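Local coordinates for regulating synaptic membrane exocytosis protein 2 (Rattus norvegicus, PDB 2BWQ), which probably acts in neurotransmitter release as a Rab3-interacting scaffold of the presynaptic active zone, the crystallised fragment being its C2A domain, at residues I9-D14 / E115-D120; K28-R33 / L66-N71; V43-L48 / Q72-S77; E86-I91 / E109-L114. All blocks are in the same frame, centred on the assembly; numbering follows the deposited sequence.

Contact 1 (I9-D14 / E115-D120)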
# COMPACT_ATOMS: atom_id res chain seq x y z
N ILE A 9 -2.20 -5.61 3.82
CA ILE A 9 -2.78 -4.25 4.00
C ILE A 9 -4.10 -4.43 4.75
O ILE A 9 -4.85 -5.38 4.46
CB ILE A 9 -3.12 -3.67 2.60
CG1 ILE A 9 -1.85 -3.51 1.77
CG2 ILE A 9 -3.76 -2.27 2.75
CD1 ILE A 9 -2.11 -3.18 0.28
N LYS A 10 -4.37 -3.55 5.70
CA LYS A 10 -5.64 -3.53 6.44
C LYS A 10 -6.31 -2.21 6.19
O LYS A 10 -5.68 -1.11 6.31
CB LYS A 10 -5.33 -3.71 7.94
CG LYS A 10 -6.56 -3.62 8.89
CD LYS A 10 -6.12 -4.05 10.29
CE LYS A 10 -5.54 -3.01 11.19
NZ LYS A 10 -6.46 -1.95 11.59
N LEU A 11 -7.59 -2.23 5.84
CA LEU A 11 -8.35 -1.01 5.49
C LEU A 11 -9.56 -0.88 6.39
O LEU A 11 -10.26 -1.87 6.62
CB LEU A 11 -8.83 -1.12 4.04
CG LEU A 11 -7.78 -1.32 2.96
CD1 LEU A 11 -8.42 -1.50 1.60
CD2 LEU A 11 -6.83 -0.08 2.89
N TRP A 12 -9.87 0.35 6.76
CA TRP A 12 -11.11 0.57 7.47
C TRP A 12 -11.55 2.02 7.25
O TRP A 12 -10.73 2.92 7.36
CB TRP A 12 -10.89 0.30 8.97
CG TRP A 12 -12.13 0.52 9.80
CD1 TRP A 12 -13.34 -0.19 9.74
CD2 TRP A 12 -12.25 1.50 10.76
NE1 TRP A 12 -14.21 0.41 10.64
CE2 TRP A 12 -13.58 1.44 11.26
CE3 TRP A 12 -11.39 2.47 11.25
CZ2 TRP A 12 -14.03 2.32 12.25
CZ3 TRP A 12 -11.84 3.36 12.21
CH2 TRP A 12 -13.14 3.28 12.68
N PHE A 13 -12.84 2.18 7.09
CA PHE A 13 -13.43 3.53 7.00
C PHE A 13 -14.22 3.87 8.26
O PHE A 13 -15.07 3.08 8.66
CB PHE A 13 -14.30 3.61 5.75
CG PHE A 13 -15.02 4.93 5.62
CD1 PHE A 13 -14.31 6.13 5.47
CD2 PHE A 13 -16.43 4.99 5.64
CE1 PHE A 13 -14.94 7.35 5.40
CE2 PHE A 13 -17.09 6.24 5.54
CZ PHE A 13 -16.31 7.40 5.39
N ASP A 14 -13.89 4.99 8.86
CA ASP A 14 -14.60 5.45 10.00
C ASP A 14 -15.72 6.42 9.52
O ASP A 14 -15.42 7.61 9.17
CB ASP A 14 -13.65 6.17 10.93
CG ASP A 14 -14.34 6.74 12.18
OD1 ASP A 14 -15.58 6.76 12.24
OD2 ASP A 14 -13.63 7.28 13.01
N GLU A 115 -14.88 1.69 -3.88
CA GLU A 115 -16.28 1.26 -3.86
C GLU A 115 -16.40 -0.22 -3.57
O GLU A 115 -17.45 -0.62 -3.08
CB GLU A 115 -16.92 1.58 -5.21
CG GLU A 115 -18.41 1.22 -5.35
CD GLU A 115 -19.37 2.13 -4.59
OE1 GLU A 115 -18.98 3.03 -3.79
OE2 GLU A 115 -20.60 1.95 -4.81
N THR A 116 -15.40 -1.02 -3.90
CA THR A 116 -15.51 -2.42 -3.57
C THR A 116 -14.42 -2.91 -2.67
O THR A 116 -14.16 -4.11 -2.60
CB THR A 116 -15.55 -3.27 -4.87
OG1 THR A 116 -14.44 -2.91 -5.69
CG2 THR A 116 -16.92 -3.04 -5.65
N ALA A 117 -13.69 -2.00 -2.03
CA ALA A 117 -12.58 -2.38 -1.18
C ALA A 117 -13.06 -3.18 0.04
O ALA A 117 -14.21 -3.06 0.51
CB ALA A 117 -11.90 -1.10 -0.66
N LEU A 118 -12.17 -4.00 0.52
CA LEU A 118 -12.37 -4.77 1.77
C LEU A 118 -12.19 -3.87 3.00
O LEU A 118 -11.14 -3.89 3.63
CB LEU A 118 -11.38 -5.96 1.81
CG LEU A 118 -11.65 -7.05 0.78
CD1 LEU A 118 -10.42 -7.90 0.55
CD2 LEU A 118 -12.76 -7.93 1.20
N LEU A 119 -13.21 -3.09 3.31
CA LEU A 119 -13.13 -2.15 4.44
C LEU A 119 -13.58 -2.81 5.73
O LEU A 119 -14.46 -2.27 6.43
CB LEU A 119 -14.00 -0.93 4.11
CG LEU A 119 -13.53 -0.22 2.83
CD1 LEU A 119 -14.46 0.95 2.52
CD2 LEU A 119 -12.13 0.31 2.96
N ASP A 120 -12.98 -3.94 6.04
CA ASP A 120 -13.43 -4.80 7.13
C ASP A 120 -12.48 -4.74 8.30
O ASP A 120 -12.69 -5.45 9.28
CB ASP A 120 -13.55 -6.23 6.60
CG ASP A 120 -12.23 -6.79 6.05
OD1 ASP A 120 -11.18 -6.10 6.16
OD2 ASP A 120 -12.22 -7.96 5.60
O HOH W 1 -8.89 -4.61 5.06
O HOH W 2 -15.22 0.48 6.96
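Leu-119 meets the inward-facing flank of strand 6-14 at two alternate residues, Leu-11 and Phe-13. Its CG stands anti to its carbonyl carbon (chi1 -60°), which carries the branch to the strand; there CD2 lies 3.8 Å from CB of Leu-11 and CD1 lies 4.2 Å from CB of Phe-13. CD1 of Leu-11 reaches to 4.2 Å from CB of Ala-117. Phe-13 offers CB alone, because its CG stands anti to the backbone N and the ring leads away to an edge-to-face contact with Phe-84. Trp-12 springs from the other side of the strand; its CD1 edge comes only to 4.1 Å from O of Leu-119, near the ring plane.

No direct hydrogen bond joins the two backbones. One water accepts from N of Leu-11 (2.8 Å) and donates to O of Leu-118, while a second accepts from N of Phe-13 (2.9 Å) and donates to O of Leu-119. Both carbonyls belong to the centres of successive inverse gamma turns, whose own closing bonds are weak. The chemistry is thus divided: apolar carbons of Leu-11, Phe-13, Ala-117 and Leu-119 meet directly, whereas two waters link the backbones, and direct backbone bonding begins next door, between Leu-11 and Asp-121.

Contact 2 (K28-R33 / L66-N71)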
# COMPACT_ATOMS: atom_id res chain seq x y z
N LYS A 28 5.74 -10.13 1.62
CA LYS A 28 6.47 -11.40 1.59
C LYS A 28 6.77 -11.74 0.17
O LYS A 28 6.18 -11.22 -0.80
CB LYS A 28 5.61 -12.51 2.21
CG LYS A 28 4.35 -12.81 1.45
CD LYS A 28 3.56 -13.98 2.06
CE LYS A 28 2.25 -14.24 1.33
NZ LYS A 28 1.53 -15.36 2.00
N ASP A 29 7.73 -12.69 0.08
CA ASP A 29 8.14 -13.31 -1.20
C ASP A 29 8.61 -12.28 -2.26
O ASP A 29 8.37 -12.44 -3.45
CB ASP A 29 6.99 -14.19 -1.76
CG ASP A 29 6.59 -15.33 -0.83
OD1 ASP A 29 7.42 -15.82 0.00
OD2 ASP A 29 5.43 -15.83 -0.90
N LEU A 30 9.25 -11.18 -1.81
CA LEU A 30 9.79 -10.19 -2.79
C LEU A 30 10.89 -10.86 -3.62
O LEU A 30 11.62 -11.70 -3.06
CB LEU A 30 10.37 -8.95 -2.12
CG LEU A 30 9.35 -8.11 -1.30
CD1 LEU A 30 9.94 -6.76 -0.79
CD2 LEU A 30 7.98 -7.94 -2.12
N PRO A 31 11.00 -10.56 -4.89
CA PRO A 31 12.08 -11.11 -5.71
C PRO A 31 13.42 -10.46 -5.31
O PRO A 31 13.52 -9.23 -5.14
CB PRO A 31 11.69 -10.67 -7.14
CG PRO A 31 10.84 -9.48 -6.99
CD PRO A 31 10.09 -9.71 -5.67
N SER A 32 14.46 -11.29 -5.15
CA SER A 32 15.83 -10.76 -5.04
C SER A 32 16.18 -9.93 -6.28
O SER A 32 15.46 -9.93 -7.27
CB SER A 32 16.81 -11.93 -4.84
OG SER A 32 16.43 -12.68 -3.69
N ARG A 33 17.26 -9.16 -6.19
CA ARG A 33 17.86 -8.49 -7.34
C ARG A 33 18.50 -9.46 -8.26
O ARG A 33 18.81 -10.59 -7.88
CB ARG A 33 18.91 -7.47 -6.89
CG ARG A 33 18.30 -6.34 -6.03
CD ARG A 33 19.31 -5.50 -5.45
NE ARG A 33 18.70 -4.39 -4.74
CZ ARG A 33 19.38 -3.63 -3.91
NH1 ARG A 33 20.68 -3.88 -3.70
NH2 ARG A 33 18.78 -2.64 -3.27
N LEU A 66 13.78 -9.34 1.97
CA LEU A 66 12.72 -9.78 1.05
C LEU A 66 11.37 -9.96 1.75
O LEU A 66 10.38 -10.33 1.12
CB LEU A 66 13.10 -11.13 0.43
CG LEU A 66 14.45 -11.10 -0.25
CD1 LEU A 66 14.74 -12.51 -0.78
CD2 LEU A 66 14.55 -10.08 -1.38
N GLU A 67 11.35 -9.67 3.04
CA GLU A 67 10.16 -9.83 3.86
C GLU A 67 10.02 -8.64 4.83
O GLU A 67 10.03 -8.82 6.04
CB GLU A 67 10.26 -11.16 4.65
CG GLU A 67 8.96 -11.62 5.26
CD GLU A 67 8.95 -13.12 5.41
OE1 GLU A 67 10.07 -13.68 5.59
OE2 GLU A 67 7.84 -13.72 5.35
N PRO A 68 9.89 -7.43 4.29
CA PRO A 68 9.87 -6.21 5.13
C PRO A 68 8.63 -6.16 6.00
O PRO A 68 7.55 -6.57 5.57
CB PRO A 68 9.81 -5.08 4.09
CG PRO A 68 9.12 -5.74 2.90
CD PRO A 68 9.76 -7.10 2.85
N LYS A 69 8.77 -5.57 7.16
CA LYS A 69 7.65 -5.37 8.10
C LYS A 69 7.70 -3.90 8.45
O LYS A 69 8.62 -3.42 9.11
CB LYS A 69 7.80 -6.22 9.35
CG LYS A 69 7.76 -7.66 8.94
CD LYS A 69 8.20 -8.60 10.02
CE LYS A 69 8.00 -10.05 9.52
NZ LYS A 69 8.93 -10.42 8.39
N TRP A 70 6.73 -3.17 7.99
CA TRP A 70 6.65 -1.75 8.31
C TRP A 70 5.69 -1.45 9.44
O TRP A 70 5.98 -0.60 10.27
CB TRP A 70 6.18 -0.95 7.07
CG TRP A 70 7.09 -1.06 5.86
CD1 TRP A 70 8.27 -0.35 5.62
CD2 TRP A 70 6.87 -1.89 4.73
NE1 TRP A 70 8.78 -0.76 4.40
CE2 TRP A 70 7.92 -1.66 3.81
CE3 TRP A 70 5.87 -2.83 4.40
CZ2 TRP A 70 7.99 -2.35 2.59
CZ3 TRP A 70 5.92 -3.48 3.16
CH2 TRP A 70 6.98 -3.21 2.26
N ASN A 71 4.52 -2.09 9.42
CA ASN A 71 3.50 -1.85 10.47
C ASN A 71 3.18 -0.38 10.68
O ASN A 71 3.17 0.10 11.81
CB ASN A 71 3.90 -2.54 11.79
CG ASN A 71 4.14 -4.00 11.59
OD1 ASN A 71 3.32 -4.64 10.98
ND2 ASN A 71 5.32 -4.49 12.02
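Leu-30 and Leu-66 supply the one hydrogen bond across this contact, N of Leu-30 to O of Leu-66 at 3.3 Å. It is long but fairly straight (157° at the hydrogen), and the donor lies in the carbonyl plane. Within segment 66-71, NZ of Lys-69 bonds to O of Glu-67 at 3.0 Å, where the loop enters strand 69-76.

The apolar contacts flank the backbone bond. The end of Leu-30 meets the proline ring, its CD1 3.7 Å from CD of Pro-68. Leu-66, its CG beside its own N (chi1 -55°), lays CD2 alongside the other backbone, 3.7 Å from O of Leu-30 and 3.9 Å from CA of Ser-32. An alanine in place of Leu-66 would probably uncover the backbone from Leu-30 to Ser-32 and leave it freer to move.

Among the charged residues, Lys-28 brings only CB near Glu-67, 4.0 Å from OE2; its extended chain carries the amine off to a cation-pi contact with Trp-125.

No metal takes part, but segment 28-33, leaving strand 19-28, and 66-71, entering strand 69-76, lie at the end of the beta-sandwich where calcium-binding C2 relatives such as synaptotagmin carry their metal-binding loops.

Contact 3 (V43-L48 / Q72-S77)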
# COMPACT_ATOMS: atom_id res chain seq x y z
N VAL A 43 6.95 1.37 0.57
CA VAL A 43 5.66 1.50 -0.08
C VAL A 43 5.24 2.95 -0.14
O VAL A 43 5.43 3.67 0.81
CB VAL A 43 4.59 0.71 0.69
CG1 VAL A 43 3.21 0.89 0.07
CG2 VAL A 43 4.88 -0.79 0.61
N LYS A 44 4.73 3.36 -1.29
CA LYS A 44 4.11 4.69 -1.51
C LYS A 44 2.64 4.50 -1.77
O LYS A 44 2.24 3.54 -2.46
CB LYS A 44 4.76 5.35 -2.73
CG LYS A 44 4.27 6.74 -2.98
CD LYS A 44 5.22 7.49 -3.95
CE LYS A 44 5.22 6.84 -5.34
NZ LYS A 44 6.14 7.56 -6.29
N ILE A 45 1.84 5.37 -1.16
CA ILE A 45 0.41 5.33 -1.40
C ILE A 45 -0.09 6.68 -1.81
O ILE A 45 0.22 7.69 -1.13
CB ILE A 45 -0.36 4.82 -0.21
CG1 ILE A 45 0.17 3.45 0.20
CG2 ILE A 45 -1.87 4.74 -0.56
CD1 ILE A 45 -0.64 2.51 1.23
N TYR A 46 -0.84 6.75 -2.89
CA TYR A 46 -1.64 7.92 -3.27
C TYR A 46 -3.09 7.56 -3.18
O TYR A 46 -3.59 6.53 -3.66
CB TYR A 46 -1.36 8.39 -4.68
CG TYR A 46 -0.17 9.27 -4.88
CD1 TYR A 46 -0.22 10.59 -4.49
CD2 TYR A 46 1.01 8.79 -5.46
CE1 TYR A 46 0.86 11.42 -4.69
CE2 TYR A 46 2.11 9.65 -5.65
CZ TYR A 46 2.00 10.93 -5.25
OH TYR A 46 3.10 11.78 -5.46
N PHE A 47 -3.85 8.43 -2.51
CA PHE A 47 -5.30 8.37 -2.48
C PHE A 47 -5.77 9.30 -3.57
O PHE A 47 -5.66 10.52 -3.43
CB PHE A 47 -5.80 8.86 -1.09
CG PHE A 47 -7.23 8.73 -0.90
CD1 PHE A 47 -7.89 7.52 -1.19
CD2 PHE A 47 -7.95 9.81 -0.35
CE1 PHE A 47 -9.20 7.37 -0.95
CE2 PHE A 47 -9.32 9.68 -0.09
CZ PHE A 47 -9.93 8.43 -0.40
N LEU A 48 -6.22 8.71 -4.64
CA LEU A 48 -6.55 9.50 -5.88
C LEU A 48 -8.03 9.67 -6.04
O LEU A 48 -8.82 8.90 -5.51
CB LEU A 48 -6.01 8.76 -7.09
CG LEU A 48 -4.49 8.60 -7.06
CD1 LEU A 48 -4.07 7.75 -8.22
CD2 LEU A 48 -3.78 9.97 -7.11
N GLN A 72 2.89 0.33 9.59
CA GLN A 72 2.59 1.76 9.64
C GLN A 72 1.14 2.01 9.27
O GLN A 72 0.62 1.39 8.33
CB GLN A 72 3.52 2.50 8.69
CG GLN A 72 4.96 2.62 9.27
CD GLN A 72 5.87 3.43 8.37
OE1 GLN A 72 6.79 2.87 7.75
NE2 GLN A 72 5.67 4.73 8.33
N THR A 73 0.50 2.92 9.99
CA THR A 73 -0.89 3.29 9.76
C THR A 73 -0.95 4.70 9.25
O THR A 73 -0.44 5.65 9.87
CB THR A 73 -1.65 3.16 11.02
OG1 THR A 73 -1.73 1.77 11.38
CG2 THR A 73 -3.13 3.64 10.88
N PHE A 74 -1.57 4.81 8.10
CA PHE A 74 -1.80 6.08 7.46
C PHE A 74 -3.28 6.48 7.66
O PHE A 74 -4.14 5.62 7.61
CB PHE A 74 -1.52 6.01 5.97
CG PHE A 74 -0.14 5.46 5.58
CD1 PHE A 74 0.99 5.58 6.39
CD2 PHE A 74 0.00 4.90 4.33
CE1 PHE A 74 2.25 5.06 5.90
CE2 PHE A 74 1.24 4.42 3.86
CZ PHE A 74 2.33 4.52 4.66
N ILE A 75 -3.55 7.76 7.77
CA ILE A 75 -4.91 8.25 7.98
C ILE A 75 -5.19 9.29 6.92
O ILE A 75 -4.45 10.29 6.82
CB ILE A 75 -5.13 8.86 9.38
CG1 ILE A 75 -4.91 7.79 10.46
CG2 ILE A 75 -6.57 9.43 9.42
CD1 ILE A 75 -5.53 8.11 11.78
N TYR A 76 -6.23 9.05 6.13
CA TYR A 76 -6.65 9.99 5.10
C TYR A 76 -7.87 10.71 5.66
O TYR A 76 -8.78 10.08 6.20
CB TYR A 76 -6.93 9.22 3.80
CG TYR A 76 -5.66 8.88 3.04
CD1 TYR A 76 -4.84 9.88 2.55
CD2 TYR A 76 -5.31 7.54 2.75
CE1 TYR A 76 -3.68 9.59 1.82
CE2 TYR A 76 -4.15 7.23 2.02
CZ TYR A 76 -3.33 8.27 1.54
OH TYR A 76 -2.18 7.98 0.82
N SER A 77 -7.92 12.04 5.58
CA SER A 77 -9.09 12.75 6.04
C SER A 77 -9.10 14.12 5.40
O SER A 77 -8.01 14.66 5.20
CB SER A 77 -8.96 12.99 7.54
OG SER A 77 -10.02 13.80 8.07
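The hydroxyl OH of Tyr-76 lies against Ile-45. Its hydrogen bond goes to the backbone O of Asn-55, beside strand 56-58. The O of Ile-45 is also close, 3.1 Å from OH of Tyr-76, but the angle is too poor for a hydrogen bond, and CG2 of Ile-45 touches the same OH at 3.5 Å. Tyr-76 was modelled in two conformers, and this geometry belongs to one of them.

CB of Phe-47 stands over one face of the Tyr-76 ring, 3.6 Å from its centroid and over the middle, as a CH-pi contact. Because Phe-47 holds CG anti to its backbone N (chi1 -174°), its own ring continues past the tyrosine: the planes differ by 26°, yet the centroids are 5.0 Å apart and overlap little.

These strands belong to different sheets. Their segment axes pass 9.7 Å apart at 18° and nearly parallel, the face-to-face arrangement of the C2 beta-sandwich, filled here by inward side chains.

Nearer the start of both segments, Ile-45 meets the edge of Phe-74. CD1 of Ile-45 lies 3.8 Å from CE2 of Phe-74, near the ring plane, and CG1 approaches the same edge. An alanine in place of Ile-45 would remove CG1, CD1 and CG2, and would probably open a gap beside the Phe-74 edge and strip the Tyr-76 hydroxyl of its methyl neighbour. Val-22 of strand 19-28 packs on Ile-45 as well.

Contact 4 (E86-I91 / E109-L114)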
# COMPACT_ATOMS: atom_id res chain seq x y z
N GLU A 86 -15.51 7.34 -6.80
CA GLU A 86 -14.56 8.23 -7.44
C GLU A 86 -13.20 8.27 -6.73
O GLU A 86 -12.47 9.26 -6.84
CB GLU A 86 -15.15 9.65 -7.49
CG GLU A 86 -16.43 9.80 -8.34
CD GLU A 86 -16.30 9.37 -9.81
OE1 GLU A 86 -15.18 9.13 -10.32
OE2 GLU A 86 -17.35 9.27 -10.49
N ARG A 87 -12.90 7.27 -5.90
CA ARG A 87 -11.61 7.27 -5.15
C ARG A 87 -10.97 5.91 -5.29
O ARG A 87 -11.67 4.87 -5.36
CB ARG A 87 -11.82 7.50 -3.62
CG ARG A 87 -12.46 8.85 -3.33
CD ARG A 87 -11.48 9.93 -3.68
NE ARG A 87 -11.88 11.20 -3.11
CZ ARG A 87 -12.55 12.08 -3.82
NH1 ARG A 87 -12.87 11.82 -5.10
NH2 ARG A 87 -12.91 13.24 -3.27
N MET A 88 -9.65 5.92 -5.31
CA MET A 88 -8.87 4.69 -5.33
C MET A 88 -7.55 4.87 -4.64
O MET A 88 -7.04 6.00 -4.54
CB MET A 88 -8.62 4.19 -6.75
CG MET A 88 -7.78 5.09 -7.57
SD MET A 88 -7.95 4.62 -9.31
CE MET A 88 -6.72 5.75 -10.04
N LEU A 89 -7.01 3.79 -4.12
CA LEU A 89 -5.69 3.80 -3.52
C LEU A 89 -4.69 3.20 -4.45
O LEU A 89 -4.83 2.05 -4.87
CB LEU A 89 -5.70 2.94 -2.23
CG LEU A 89 -6.51 3.53 -1.08
CD1 LEU A 89 -6.73 2.42 -0.03
CD2 LEU A 89 -5.77 4.68 -0.40
N GLU A 90 -3.69 4.00 -4.86
CA GLU A 90 -2.59 3.51 -5.69
C GLU A 90 -1.41 3.20 -4.79
O GLU A 90 -0.81 4.08 -4.17
CB GLU A 90 -2.21 4.59 -6.72
CG GLU A 90 -1.01 4.19 -7.59
CD GLU A 90 -0.30 5.42 -8.09
OE1 GLU A 90 -0.78 5.99 -9.06
OE2 GLU A 90 0.78 5.75 -7.56
N ILE A 91 -1.15 1.92 -4.64
CA ILE A 91 -0.13 1.39 -3.71
C ILE A 91 1.00 0.81 -4.51
O ILE A 91 0.78 -0.08 -5.31
CB ILE A 91 -0.79 0.33 -2.79
CG1 ILE A 91 -1.95 0.99 -2.05
CG2 ILE A 91 0.28 -0.27 -1.84
CD1 ILE A 91 -2.95 -0.10 -1.42
N GLU A 109 2.49 -2.80 -8.27
CA GLU A 109 1.41 -1.89 -7.92
C GLU A 109 0.20 -2.70 -7.52
O GLU A 109 -0.08 -3.75 -8.12
CB GLU A 109 1.06 -1.00 -9.16
CG GLU A 109 -0.16 -0.07 -8.91
CD GLU A 109 -0.36 0.93 -9.97
OE1 GLU A 109 0.60 1.24 -10.65
OE2 GLU A 109 -1.49 1.37 -10.08
N ILE A 110 -0.51 -2.21 -6.52
CA ILE A 110 -1.85 -2.69 -6.19
C ILE A 110 -2.76 -1.46 -6.25
O ILE A 110 -2.47 -0.43 -5.65
CB ILE A 110 -1.81 -3.26 -4.74
CG1 ILE A 110 -0.91 -4.50 -4.70
CG2 ILE A 110 -3.23 -3.54 -4.19
CD1 ILE A 110 -0.29 -4.67 -3.33
N LEU A 111 -3.83 -1.53 -6.98
CA LEU A 111 -4.75 -0.37 -7.20
C LEU A 111 -6.11 -0.78 -6.65
O LEU A 111 -6.73 -1.71 -7.22
CB LEU A 111 -4.82 -0.00 -8.70
CG LEU A 111 -5.56 1.26 -9.01
CD1 LEU A 111 -4.87 2.49 -8.39
CD2 LEU A 111 -5.58 1.39 -10.56
N ILE A 112 -6.55 -0.15 -5.57
CA ILE A 112 -7.78 -0.60 -4.90
C ILE A 112 -8.84 0.45 -5.08
O ILE A 112 -8.73 1.55 -4.55
CB ILE A 112 -7.51 -0.86 -3.40
CG1 ILE A 112 -6.49 -1.99 -3.23
CG2 ILE A 112 -8.85 -1.21 -2.65
CD1 ILE A 112 -6.14 -2.24 -1.77
N GLU A 113 -9.87 0.15 -5.82
CA GLU A 113 -11.07 1.02 -5.94
C GLU A 113 -11.82 1.04 -4.61
O GLU A 113 -12.15 -0.05 -4.08
CB GLU A 113 -12.00 0.52 -7.05
CG GLU A 113 -11.36 0.69 -8.43
CD GLU A 113 -11.43 2.09 -8.94
OE1 GLU A 113 -11.99 3.01 -8.32
OE2 GLU A 113 -10.87 2.28 -10.03
N LEU A 114 -12.10 2.22 -4.06
CA LEU A 114 -12.77 2.25 -2.75
C LEU A 114 -14.14 1.59 -2.77
O LEU A 114 -14.49 0.97 -1.75
CB LEU A 114 -12.90 3.68 -2.21
CG LEU A 114 -11.77 4.12 -1.28
CD1 LEU A 114 -11.89 3.28 0.01
CD2 LEU A 114 -10.40 3.98 -1.92
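Met-88 places CG between its backbone N and carbonyl carbon (chi1 65°), whereas Leu-111 turns CG anti to its N (chi1 -172°), and the two side chains cross on one face of the sheet with SD of Met-88 at 3.9 Å from CD1 of Leu-111. The same methyl, CD1 of Leu-111, comes to 3.7 Å from CA of Glu-90. Glu-113 runs beside Met-88, pointing the same way. Near the far end of the segments Glu-109 reaches across to Glu-90, its OE2 3.8 Å from CG of Glu-90. OE1 of Glu-90 and OE2 of Glu-109 lie 4.8 Å apart, and their like charges probably repel mildly.

The backbones form an antiparallel hairpin, their segment axes at 172°, joining strand 88-95 to the outermost strand, 105-113, of one sheet of the C2 sandwich. Leu-89 with Ile-112 and Ile-91 with Ile-110 are the hydrogen-bonded pairs, each closed by two N-H to O bonds; N of Leu-89 lies 2.9 Å from O of Ile-112, and N of Ile-110 lies 2.8 Å from O of Ile-91. Pairing extends beyond the regular strands, with N of Leu-114 donating to O of Arg-87 at 3.0 Å.

On the opposite, core-facing side, CD1 of Ile-91 meets CD1 of Ile-112 at 3.9 Å, and Leu-7 and Ile-9 of the other sheet pack on Ile-91.

Overall arrangement
Contact 1 closes the longest loop of the four, from strand 6-14 to the connection just before strand 123-127, and the other three are nested inside it. Contacts 2 and 3 cross in sequence, share strand 69-76 and touch where Trp-70 packs on Val-43; contact 4 follows both. Contact 3 bridges the two four-stranded sheets, and its strand 41-48 pairs with strand 88-95 of contact 4; the centres of contacts 3 and 4 lie about 10 Å apart. Contact 4 touches contact 1 through Ile-9 on Ile-91 and Ala-117 on Ile-112. Contact 2 lies across the chain's centre, about 23 Å between centres from contact 1, so the set spans the C2 sandwich from its core to both ends.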